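PDB 6VTV: gamma-glutamyl-gamma-aminobutyrate hydrolase PuuD from Escherichia coli, which hydrolyses the gamma-glutamyl linkage of gamma-glutamyl-gamma-aminobutyrate, releasing 4-aminobutanoate and glutamate in the last step of putrescine degradation. Local coordinates for residues M9-N21 with P64-S76. Numbering follows the deposited sequence.
Sequences MNNPVIGVVMCRN and PKLDGIYLPGSPS
G15 pairs with I69 and V16 with Y70 where the axes of the short strands 13-17 and 68-71 run in the same direction, 29° apart and 4.6 Å at closest approach, and the hydrogen bonds step alternately across: G15 N to G68 O, Y70 N to G15 O at 2.8 Å, and V17 N to Y70 O. D67 offers a worked case of how a side chain can end a parallel ladder. Its carboxylate, with CG beside its own backbone N (chi1 -51°), turns back so that OD2 accepts from V13 N at 2.7 Å, on the anti side, while D67 N returns a bond to V13 O. D67 thus holds V13 at both N-H and carbonyl, and the salt bridge from OD1 to K255 probably steadies its charge.

One face of the pair carries I14, V16 and Y70. V16 and Y70 run side by side; CG1 of V16 lies 3.4 Å from CD2 of Y70, whereas CG2 meets the ring at its edge, in plane. I14 CG2 presses on CB of Y70, and CG of P72 touches V16 CG1. On the other face, L66 CD2 rests 3.8 Å from G15 CA. V17 CG2 and L71 CD2 meet at 3.6 Å. Beyond the strands, C19 SG approaches S74 OG at 3.4 Å.

These are neighbouring parallel strands of the class I glutamine amidotransferase-like alpha/beta core, with G73 near C118, the predicted nucleophile. Strand 45-49 continues the sheet beyond 13-17; helix 94-109 covers V17 and L71, and F241 of helix 235-254 packs on Y70.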
loop_
_atom_site.group_PDB
_atom_site.type_symbol
_atom_site.label_atom_id
_atom_site.label_comp_id
_atom_site.label_asym_id
_atom_site.label_seq_id
_atom_site.Cartn_x
_atom_site.Cartn_y
_atom_site.Cartn_z
ATOM N N MET B 9 -13.374 17.616 -8.836
ATOM C CA MET B 9 -11.927 17.754 -8.824
ATOM C C MET B 9 -11.280 16.563 -9.513
ATOM O O MET B 9 -11.719 15.423 -9.335
ATOM C CB MET B 9 -11.432 17.855 -7.377
ATOM C CG MET B 9 -9.936 17.921 -7.197
ATOM S SD MET B 9 -9.550 18.395 -5.504
ATOM C CE MET B 9 -7.821 18.810 -5.664
ATOM N N ASN B 10 -10.243 16.837 -10.301
ATOM C CA ASN B 10 -9.297 15.807 -10.708
ATOM C C ASN B 10 -8.277 15.636 -9.590
ATOM O O ASN B 10 -7.614 16.602 -9.196
ATOM C CB ASN B 10 -8.612 16.180 -12.020
ATOM C CG ASN B 10 -9.282 15.553 -13.229
ATOM O OD1 ASN B 10 -10.416 15.888 -13.569
ATOM N ND2 ASN B 10 -8.579 14.636 -13.884
ATOM N N ASN B 11 -8.153 14.416 -9.074
ATOM C CA ASN B 11 -7.401 14.181 -7.852
ATOM C C ASN B 11 -5.968 13.798 -8.179
ATOM O O ASN B 11 -5.746 12.768 -8.837
ATOM C CB ASN B 11 -8.072 13.088 -7.031
ATOM C CG ASN B 11 -9.559 13.333 -6.855
ATOM O OD1 ASN B 11 -10.379 12.832 -7.627
ATOM N ND2 ASN B 11 -9.914 14.115 -5.842
ATOM N N PRO B 12 -4.976 14.581 -7.752
ATOM C CA PRO B 12 -3.583 14.254 -8.076
ATOM C C PRO B 12 -3.159 12.926 -7.467
ATOM O O PRO B 12 -3.592 12.547 -6.376
ATOM C CB PRO B 12 -2.793 15.421 -7.468
ATOM C CG PRO B 12 -3.785 16.531 -7.328
ATOM C CD PRO B 12 -5.098 15.867 -7.044
ATOM N N VAL B 13 -2.299 12.216 -8.191
ATOM C CA VAL B 13 -1.775 10.935 -7.727
ATOM C C VAL B 13 -0.695 11.199 -6.687
ATOM O O VAL B 13 0.309 11.859 -6.974
ATOM C CB VAL B 13 -1.223 10.103 -8.893
ATOM C CG1 VAL B 13 -0.706 8.764 -8.386
ATOM C CG2 VAL B 13 -2.289 9.903 -9.959
ATOM N N ILE B 14 -0.893 10.677 -5.481
ATOM C CA ILE B 14 0.036 10.865 -4.373
ATOM C C ILE B 14 0.681 9.525 -4.054
ATOM O O ILE B 14 -0.006 8.574 -3.660
ATOM C CB ILE B 14 -0.669 11.444 -3.137
ATOM C CG1 ILE B 14 -1.500 12.674 -3.517
ATOM C CG2 ILE B 14 0.346 11.798 -2.068
ATOM C CD1 ILE B 14 -0.693 13.792 -4.142
ATOM N N GLY B 15 1.998 9.445 -4.227
ATOM C CA GLY B 15 2.734 8.263 -3.830
ATOM C C GLY B 15 3.054 8.282 -2.349
ATOM O O GLY B 15 3.664 9.234 -1.857
ATOM N N VAL B 16 2.647 7.243 -1.624
ATOM C CA VAL B 16 2.792 7.183 -0.175
ATOM C C VAL B 16 3.785 6.082 0.168
ATOM O O VAL B 16 3.545 4.904 -0.128
ATOM C CB VAL B 16 1.443 6.945 0.519
ATOM C CG1 VAL B 16 1.568 7.217 2.003
ATOM C CG2 VAL B 16 0.368 7.825 -0.095
ATOM N N VAL B 17 4.895 6.466 0.800
ATOM C CA VAL B 17 5.916 5.504 1.190
ATOM C C VAL B 17 5.400 4.655 2.343
ATOM O O VAL B 17 4.888 5.175 3.343
ATOM C CB VAL B 17 7.219 6.227 1.563
ATOM C CG1 VAL B 17 8.183 5.274 2.257
ATOM C CG2 VAL B 17 7.863 6.822 0.319
ATOM N N MET B 18 5.536 3.341 2.211
ATOM C CA MET B 18 5.036 2.410 3.208
ATOM C C MET B 18 6.116 2.074 4.234
ATOM O O MET B 18 7.287 2.431 4.088
ATOM C CB MET B 18 4.530 1.137 2.532
ATOM C CG MET B 18 3.563 1.390 1.391
ATOM S SD MET B 18 3.075 -0.135 0.567
ATOM C CE MET B 18 1.964 -0.804 1.793
ATOM N N CYS B 19 5.700 1.378 5.289
ATOM C CA CYS B 19 6.592 0.889 6.330
ATOM C C CYS B 19 6.546 -0.634 6.376
ATOM O O CYS B 19 5.596 -1.263 5.901
ATOM C CB CYS B 19 6.221 1.457 7.709
ATOM S SG CYS B 19 6.191 3.252 7.817
ATOM N N ARG B 20 7.581 -1.221 6.965
ATOM C CA ARG B 20 7.698 -2.669 7.064
ATOM C C ARG B 20 7.282 -3.143 8.450
ATOM O O ARG B 20 7.649 -2.542 9.465
ATOM C CB ARG B 20 9.128 -3.128 6.773
ATOM C CG ARG B 20 9.300 -4.639 6.641
ATOM C CD ARG B 20 10.586 -4.946 5.896
ATOM N NE ARG B 20 10.619 -6.280 5.308
ATOM C CZ ARG B 20 11.396 -7.264 5.747
ATOM N NH1 ARG B 20 12.198 -7.062 6.784
ATOM N NH2 ARG B 20 11.376 -8.447 5.151
ATOM N N ASN B 21 6.512 -4.226 8.481
ATOM C CA ASN B 21 6.163 -4.899 9.721
ATOM C C ASN B 21 6.093 -6.394 9.445
ATOM O O ASN B 21 6.131 -6.836 8.294
ATOM C CB ASN B 21 4.839 -4.380 10.294
ATOM C CG ASN B 21 4.954 -2.968 10.833
ATOM O OD1 ASN B 21 4.398 -2.028 10.266
ATOM N ND2 ASN B 21 5.682 -2.812 11.933
ATOM N N PRO B 64 7.073 9.660 -13.176
ATOM C CA PRO B 64 6.214 10.492 -14.039
ATOM C C PRO B 64 4.731 10.359 -13.741
ATOM O O PRO B 64 3.961 11.257 -14.102
ATOM C CB PRO B 64 6.543 9.991 -15.452
ATOM C CG PRO B 64 7.905 9.421 -15.338
ATOM C CD PRO B 64 7.964 8.801 -13.977
ATOM N N LYS B 65 4.306 9.276 -13.097
ATOM C CA LYS B 65 2.903 9.062 -12.776
ATOM C C LYS B 65 2.521 9.582 -11.396
ATOM O O LYS B 65 1.346 9.500 -11.022
ATOM C CB LYS B 65 2.569 7.570 -12.887
ATOM C CG LYS B 65 2.628 7.053 -14.316
ATOM C CD LYS B 65 2.850 5.552 -14.374
ATOM C CE LYS B 65 2.894 5.068 -15.815
ATOM N NZ LYS B 65 3.390 3.670 -15.924
ATOM N N LEU B 66 3.472 10.120 -10.639
ATOM C CA LEU B 66 3.209 10.670 -9.317
ATOM C C LEU B 66 3.173 12.189 -9.390
ATOM O O LEU B 66 4.098 12.814 -9.923
ATOM C CB LEU B 66 4.273 10.218 -8.315
ATOM C CG LEU B 66 4.457 8.709 -8.158
ATOM C CD1 LEU B 66 5.658 8.406 -7.278
ATOM C CD2 LEU B 66 3.199 8.080 -7.586
ATOM N N ASP B 67 2.104 12.781 -8.859
ATOM C CA ASP B 67 1.993 14.228 -8.755
ATOM C C ASP B 67 2.450 14.760 -7.404
ATOM O O ASP B 67 2.538 15.980 -7.234
ATOM C CB ASP B 67 0.548 14.672 -9.019
ATOM C CG ASP B 67 -0.018 14.086 -10.300
ATOM O OD1 ASP B 67 0.639 14.208 -11.356
ATOM O OD2 ASP B 67 -1.123 13.504 -10.250
ATOM N N GLY B 68 2.738 13.879 -6.452
ATOM C CA GLY B 68 3.211 14.293 -5.146
ATOM C C GLY B 68 3.730 13.102 -4.373
ATOM O O GLY B 68 3.335 11.957 -4.620
ATOM N N ILE B 69 4.631 13.387 -3.436
ATOM C CA ILE B 69 5.248 12.369 -2.593
ATOM C C ILE B 69 4.816 12.612 -1.154
ATOM O O ILE B 69 4.861 13.749 -0.670
ATOM C CB ILE B 69 6.783 12.375 -2.714
ATOM C CG1 ILE B 69 7.205 12.195 -4.175
ATOM C CG2 ILE B 69 7.392 11.281 -1.850
ATOM C CD1 ILE B 69 6.590 10.984 -4.842
ATOM N N TYR B 70 4.409 11.543 -0.473
ATOM C CA TYR B 70 3.828 11.614 0.864
ATOM C C TYR B 70 4.640 10.708 1.780
ATOM O O TYR B 70 4.664 9.487 1.590
ATOM C CB TYR B 70 2.358 11.193 0.824
ATOM C CG TYR B 70 1.578 11.359 2.109
ATOM C CD1 TYR B 70 1.841 12.403 2.988
ATOM C CD2 TYR B 70 0.553 10.478 2.429
ATOM C CE1 TYR B 70 1.112 12.550 4.158
ATOM C CE2 TYR B 70 -0.174 10.613 3.591
ATOM C CZ TYR B 70 0.103 11.651 4.452
ATOM O OH TYR B 70 -0.633 11.781 5.608
ATOM N N LEU B 71 5.313 11.303 2.765
ATOM C CA LEU B 71 6.158 10.560 3.696
ATOM C C LEU B 71 5.486 10.494 5.060
ATOM O O LEU B 71 5.591 11.446 5.850
ATOM C CB LEU B 71 7.539 11.213 3.813
ATOM C CG LEU B 71 8.365 11.387 2.538
ATOM C CD1 LEU B 71 9.726 11.955 2.883
ATOM C CD2 LEU B 71 8.509 10.073 1.791
ATOM N N PRO B 72 4.796 9.407 5.392
ATOM C CA PRO B 72 4.142 9.319 6.700
ATOM C C PRO B 72 5.152 9.129 7.821
ATOM O O PRO B 72 6.311 8.770 7.606
ATOM C CB PRO B 72 3.234 8.089 6.570
ATOM C CG PRO B 72 3.216 7.747 5.107
ATOM C CD PRO B 72 4.518 8.229 4.557
ATOM N N GLY B 73 4.686 9.384 9.038
ATOM C CA GLY B 73 5.459 9.046 10.213
ATOM C C GLY B 73 5.437 7.553 10.483
ATOM O O GLY B 73 4.730 6.778 9.837
ATOM N N SER B 74 6.236 7.147 11.467
ATOM C CA SER B 74 6.373 5.737 11.812
ATOM C C SER B 74 7.140 5.606 13.121
ATOM O O SER B 74 7.955 6.477 13.448
ATOM C CB SER B 74 7.089 4.979 10.692
ATOM O OG SER B 74 7.270 3.610 11.014
ATOM N N PRO B 75 6.911 4.544 13.900
ATOM C CA PRO B 75 7.735 4.334 15.103
ATOM C C PRO B 75 9.208 4.132 14.801
ATOM O O PRO B 75 10.043 4.361 15.685
ATOM C CB PRO B 75 7.117 3.081 15.741
ATOM C CG PRO B 75 5.730 3.029 15.214
ATOM C CD PRO B 75 5.802 3.577 13.818
ATOM N N SER B 76 9.557 3.710 13.590
ATOM C CA SER B 76 10.950 3.443 13.270
ATOM C C SER B 76 11.747 4.736 13.154
ATOM O O SER B 76 11.205 5.807 12.862
ATOM C CB SER B 76 11.051 2.655 11.965
ATOM O OG SER B 76 10.853 3.500 10.846
#